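Local atomic coordinates of TonB-dependent siderophore receptor (Pseudomonas aeruginosa 39016, PDB entry 5NEC), a protein that probably imports iron-loaded siderophores, and siderophore-drug conjugates, across the outer membrane in a process driven by TonB. Residues Asn631-Thr645 and Gly657-Asn671. Numbering follows the deposited sequence.
Sequences NEMPNTPKNSFSLWT and GGAFYVDKVYGDVGN
F641 and Y661 face each other as a hydrogen-bonded pair in a hairpin of the transmembrane beta-barrel. Strands 639-645 and 657-662 run antiparallel at 170°, their axes 4.7 Å apart, and paired backbone bonds join F641 to Y661, L643 to A659 and T645 to G657. Side chains alternate between two faces. On one, S642 OG bonds to R75 O of the plug and W644 NE1 to Y33 OH, consistent with this face looking into the barrel; F641, L643, A659 and Y661 occupy the other. With CG anti to the backbone N (chi1 -180°), the W644 indole lies over its neighbour strand, and G657 O sits 3.3 Å from CE3, over one ring face near the rim. G658 CA approaches L643 O at 3.0 Å in a CA-H...O contact. S642 OG meets the F660 ring at its edge, 3.7 Å from CD1.

At the end of the paired strands, N639 ND2 donates to the anti side of D663 OD2 (3.2 Å), the two planes nearly parallel but offset, so the donor comes in out of the carboxylate plane, while N639 OD1 bonds to Y602 OH. P637 CB touches both V662 CG1 and V665 CG2, which lie on the same side of it. N635 N reaches Y666 O at 2.8 Å.

Farthest out, the N671 amide closes a two-bond ring with the E632 backbone: E632 N donates to OD1, and ND2 donates to E632 O almost straight (174°). ND2 also bonds to D668 O, which fixes the amide's rotation. N631, its amide stacked on that of N671, completes the junction through ND2, which meets an in-plane lone pair of V669 O at 3.1 Å.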
# COMPACT_ATOMS: atom_id res chain seq x y z
N ASN A 631 -21.07 -6.79 -15.09
CA ASN A 631 -20.09 -5.72 -15.02
C ASN A 631 -18.77 -6.17 -14.38
O ASN A 631 -18.75 -7.08 -13.54
CB ASN A 631 -20.66 -4.53 -14.24
CG ASN A 631 -21.85 -3.89 -14.95
OD1 ASN A 631 -22.26 -4.32 -16.02
ND2 ASN A 631 -22.40 -2.85 -14.35
N GLU A 632 -17.68 -5.54 -14.81
CA GLU A 632 -16.35 -5.72 -14.19
C GLU A 632 -16.28 -5.06 -12.81
O GLU A 632 -17.00 -4.12 -12.51
CB GLU A 632 -15.26 -5.14 -15.09
CG GLU A 632 -15.06 -5.92 -16.38
CD GLU A 632 -14.08 -5.28 -17.34
OE1 GLU A 632 -13.02 -4.80 -16.87
OE2 GLU A 632 -14.36 -5.26 -18.56
N MET A 633 -15.38 -5.56 -11.97
CA MET A 633 -15.16 -5.01 -10.62
C MET A 633 -14.44 -3.68 -10.81
O MET A 633 -13.58 -3.58 -11.70
CB MET A 633 -14.26 -5.90 -9.77
CG MET A 633 -14.80 -7.28 -9.45
SD MET A 633 -16.13 -7.34 -8.26
CE MET A 633 -15.23 -6.96 -6.76
N PRO A 634 -14.78 -2.66 -9.99
CA PRO A 634 -14.01 -1.41 -10.07
C PRO A 634 -12.57 -1.61 -9.62
O PRO A 634 -12.27 -2.58 -8.94
CB PRO A 634 -14.76 -0.47 -9.11
CG PRO A 634 -15.49 -1.38 -8.17
CD PRO A 634 -15.85 -2.59 -8.98
N ASN A 635 -11.67 -0.73 -10.05
CA ASN A 635 -10.28 -0.73 -9.58
C ASN A 635 -9.56 -2.07 -9.83
O ASN A 635 -8.76 -2.51 -9.02
CB ASN A 635 -10.25 -0.31 -8.09
CG ASN A 635 -11.00 0.99 -7.87
OD1 ASN A 635 -10.61 2.05 -8.42
ND2 ASN A 635 -12.08 0.95 -7.09
N THR A 636 -9.88 -2.69 -10.96
CA THR A 636 -9.41 -4.02 -11.30
C THR A 636 -9.00 -4.03 -12.77
O THR A 636 -9.81 -4.36 -13.61
CB THR A 636 -10.52 -5.07 -11.05
OG1 THR A 636 -11.03 -4.91 -9.72
CG2 THR A 636 -9.98 -6.50 -11.22
N PRO A 637 -7.76 -3.65 -13.08
CA PRO A 637 -7.34 -3.67 -14.49
C PRO A 637 -7.26 -5.09 -14.99
O PRO A 637 -6.74 -5.97 -14.30
CB PRO A 637 -5.94 -3.04 -14.46
CG PRO A 637 -5.44 -3.27 -13.06
CD PRO A 637 -6.66 -3.25 -12.18
N LYS A 638 -7.80 -5.31 -16.17
CA LYS A 638 -7.87 -6.64 -16.75
C LYS A 638 -6.46 -7.15 -17.04
O LYS A 638 -6.16 -8.28 -16.75
CB LYS A 638 -8.72 -6.59 -18.03
CG LYS A 638 -9.17 -7.93 -18.54
CD LYS A 638 -10.11 -7.73 -19.71
CE LYS A 638 -10.52 -9.06 -20.33
NZ LYS A 638 -11.45 -9.80 -19.43
N ASN A 639 -5.63 -6.28 -17.62
CA ASN A 639 -4.22 -6.54 -17.92
C ASN A 639 -3.30 -5.53 -17.22
O ASN A 639 -3.55 -4.32 -17.24
CB ASN A 639 -4.00 -6.39 -19.42
CG ASN A 639 -4.71 -7.46 -20.23
OD1 ASN A 639 -4.44 -8.65 -20.05
ND2 ASN A 639 -5.61 -7.06 -21.10
N SER A 640 -2.22 -6.01 -16.61
CA SER A 640 -1.15 -5.10 -16.19
C SER A 640 0.20 -5.80 -16.26
O SER A 640 0.29 -7.02 -16.15
CB SER A 640 -1.41 -4.52 -14.78
OG SER A 640 -1.90 -5.51 -13.88
N PHE A 641 1.23 -5.00 -16.50
CA PHE A 641 2.57 -5.51 -16.72
C PHE A 641 3.55 -4.53 -16.08
O PHE A 641 3.46 -3.31 -16.31
CB PHE A 641 2.81 -5.68 -18.24
CG PHE A 641 4.25 -6.00 -18.61
CD1 PHE A 641 5.20 -4.99 -18.75
CD2 PHE A 641 4.64 -7.33 -18.83
CE1 PHE A 641 6.51 -5.29 -19.10
CE2 PHE A 641 5.96 -7.63 -19.18
CZ PHE A 641 6.90 -6.61 -19.31
N SER A 642 4.47 -5.05 -15.28
CA SER A 642 5.54 -4.27 -14.67
C SER A 642 6.86 -4.96 -14.94
O SER A 642 6.99 -6.16 -14.70
CB SER A 642 5.32 -4.16 -13.15
OG SER A 642 4.10 -3.48 -12.83
N LEU A 643 7.83 -4.22 -15.46
CA LEU A 643 9.17 -4.71 -15.71
C LEU A 643 10.12 -3.70 -15.12
O LEU A 643 10.06 -2.52 -15.49
CB LEU A 643 9.45 -4.81 -17.22
CG LEU A 643 10.91 -5.09 -17.63
CD1 LEU A 643 11.37 -6.42 -17.05
CD2 LEU A 643 11.09 -5.10 -19.13
N TRP A 644 10.99 -4.14 -14.21
CA TRP A 644 12.11 -3.32 -13.73
C TRP A 644 13.40 -4.11 -13.96
O TRP A 644 13.48 -5.28 -13.59
CB TRP A 644 11.98 -2.98 -12.25
CG TRP A 644 13.13 -2.15 -11.76
CD1 TRP A 644 14.19 -2.57 -11.02
CD2 TRP A 644 13.33 -0.76 -12.01
NE1 TRP A 644 15.05 -1.52 -10.78
CE2 TRP A 644 14.54 -0.39 -11.38
CE3 TRP A 644 12.60 0.23 -12.70
CZ2 TRP A 644 15.05 0.91 -11.42
CZ3 TRP A 644 13.09 1.53 -12.73
CH2 TRP A 644 14.31 1.86 -12.10
N THR A 645 14.39 -3.46 -14.57
CA THR A 645 15.65 -4.12 -14.88
C THR A 645 16.86 -3.20 -14.70
O THR A 645 16.79 -2.01 -14.99
CB THR A 645 15.63 -4.70 -16.30
OG1 THR A 645 16.81 -5.48 -16.49
CG2 THR A 645 15.57 -3.62 -17.38
N GLY A 657 16.04 0.62 -16.18
CA GLY A 657 14.76 1.22 -16.49
C GLY A 657 13.58 0.36 -16.12
O GLY A 657 13.75 -0.76 -15.63
N GLY A 658 12.40 0.90 -16.34
CA GLY A 658 11.18 0.16 -16.17
C GLY A 658 10.14 0.53 -17.20
O GLY A 658 10.11 1.67 -17.65
N ALA A 659 9.32 -0.44 -17.56
CA ALA A 659 8.16 -0.23 -18.40
C ALA A 659 6.96 -0.77 -17.64
O ALA A 659 6.99 -1.91 -17.15
CB ALA A 659 8.31 -0.96 -19.72
N PHE A 660 5.91 0.05 -17.52
CA PHE A 660 4.73 -0.33 -16.76
C PHE A 660 3.50 -0.09 -17.61
O PHE A 660 3.31 1.00 -18.11
CB PHE A 660 4.66 0.49 -15.46
CG PHE A 660 5.94 0.48 -14.67
CD1 PHE A 660 6.23 -0.57 -13.81
CD2 PHE A 660 6.88 1.50 -14.82
CE1 PHE A 660 7.41 -0.59 -13.09
CE2 PHE A 660 8.07 1.48 -14.11
CZ PHE A 660 8.34 0.43 -13.25
N TYR A 661 2.68 -1.12 -17.79
CA TYR A 661 1.38 -0.98 -18.44
C TYR A 661 0.24 -1.24 -17.44
O TYR A 661 0.31 -2.17 -16.63
CB TYR A 661 1.28 -1.90 -19.67
CG TYR A 661 -0.09 -1.90 -20.31
CD1 TYR A 661 -0.46 -0.90 -21.20
CD2 TYR A 661 -1.03 -2.89 -19.99
CE1 TYR A 661 -1.72 -0.88 -21.77
CE2 TYR A 661 -2.29 -2.89 -20.57
CZ TYR A 661 -2.62 -1.88 -21.46
OH TYR A 661 -3.87 -1.85 -22.03
N VAL A 662 -0.79 -0.40 -17.48
CA VAL A 662 -2.03 -0.64 -16.74
C VAL A 662 -3.19 -0.42 -17.71
O VAL A 662 -3.27 0.63 -18.33
CB VAL A 662 -2.18 0.28 -15.50
CG1 VAL A 662 -3.52 0.06 -14.82
CG2 VAL A 662 -1.06 0.05 -14.51
N ASP A 663 -4.07 -1.41 -17.82
CA ASP A 663 -5.27 -1.37 -18.68
C ASP A 663 -6.26 -0.35 -18.11
O ASP A 663 -6.05 0.18 -17.02
CB ASP A 663 -5.89 -2.78 -18.69
CG ASP A 663 -6.73 -3.08 -19.90
OD1 ASP A 663 -7.27 -2.16 -20.54
OD2 ASP A 663 -6.88 -4.29 -20.18
N LYS A 664 -7.34 -0.07 -18.83
CA LYS A 664 -8.37 0.83 -18.31
C LYS A 664 -8.91 0.31 -16.96
O LYS A 664 -8.84 -0.89 -16.67
CB LYS A 664 -9.49 1.05 -19.34
CG LYS A 664 -10.48 -0.10 -19.50
CD LYS A 664 -11.60 0.23 -20.49
CE LYS A 664 -11.09 0.33 -21.93
NZ LYS A 664 -12.17 0.79 -22.84
N VAL A 665 -9.39 1.22 -16.13
CA VAL A 665 -9.89 0.87 -14.82
C VAL A 665 -11.19 1.63 -14.58
O VAL A 665 -11.22 2.86 -14.69
CB VAL A 665 -8.86 1.25 -13.74
CG1 VAL A 665 -9.47 1.15 -12.35
CG2 VAL A 665 -7.60 0.39 -13.85
N TYR A 666 -12.24 0.89 -14.25
CA TYR A 666 -13.52 1.47 -13.87
C TYR A 666 -13.54 1.95 -12.42
O TYR A 666 -12.98 1.31 -11.54
CB TYR A 666 -14.64 0.45 -14.03
CG TYR A 666 -14.90 0.08 -15.44
CD1 TYR A 666 -15.69 0.90 -16.27
CD2 TYR A 666 -14.40 -1.11 -15.97
CE1 TYR A 666 -15.95 0.54 -17.58
CE2 TYR A 666 -14.66 -1.46 -17.29
CZ TYR A 666 -15.42 -0.63 -18.08
OH TYR A 666 -15.65 -0.99 -19.37
N GLY A 667 -14.22 3.05 -12.20
CA GLY A 667 -14.40 3.63 -10.89
C GLY A 667 -15.55 3.02 -10.11
O GLY A 667 -15.48 2.95 -8.89
N ASP A 668 -16.62 2.63 -10.80
CA ASP A 668 -17.85 2.19 -10.11
C ASP A 668 -18.28 0.79 -10.52
O ASP A 668 -17.93 0.32 -11.60
CB ASP A 668 -19.00 3.19 -10.33
CG ASP A 668 -19.36 3.39 -11.82
OD1 ASP A 668 -18.46 3.25 -12.69
OD2 ASP A 668 -20.54 3.72 -12.12
N VAL A 669 -19.02 0.12 -9.63
CA VAL A 669 -19.67 -1.16 -9.96
C VAL A 669 -20.54 -1.04 -11.21
O VAL A 669 -20.63 -1.98 -11.98
CB VAL A 669 -20.53 -1.76 -8.80
CG1 VAL A 669 -19.64 -2.16 -7.64
CG2 VAL A 669 -21.62 -0.81 -8.32
N GLY A 670 -21.17 0.13 -11.41
CA GLY A 670 -21.99 0.38 -12.60
C GLY A 670 -21.23 0.53 -13.92
O GLY A 670 -21.85 0.54 -14.97
N ASN A 671 -19.90 0.68 -13.86
CA ASN A 671 -19.03 0.78 -15.04
C ASN A 671 -19.37 1.99 -15.94
O ASN A 671 -19.23 1.91 -17.16
CB ASN A 671 -19.03 -0.52 -15.88
CG ASN A 671 -18.36 -1.72 -15.18
OD1 ASN A 671 -18.10 -2.72 -15.84
ND2 ASN A 671 -18.11 -1.64 -13.88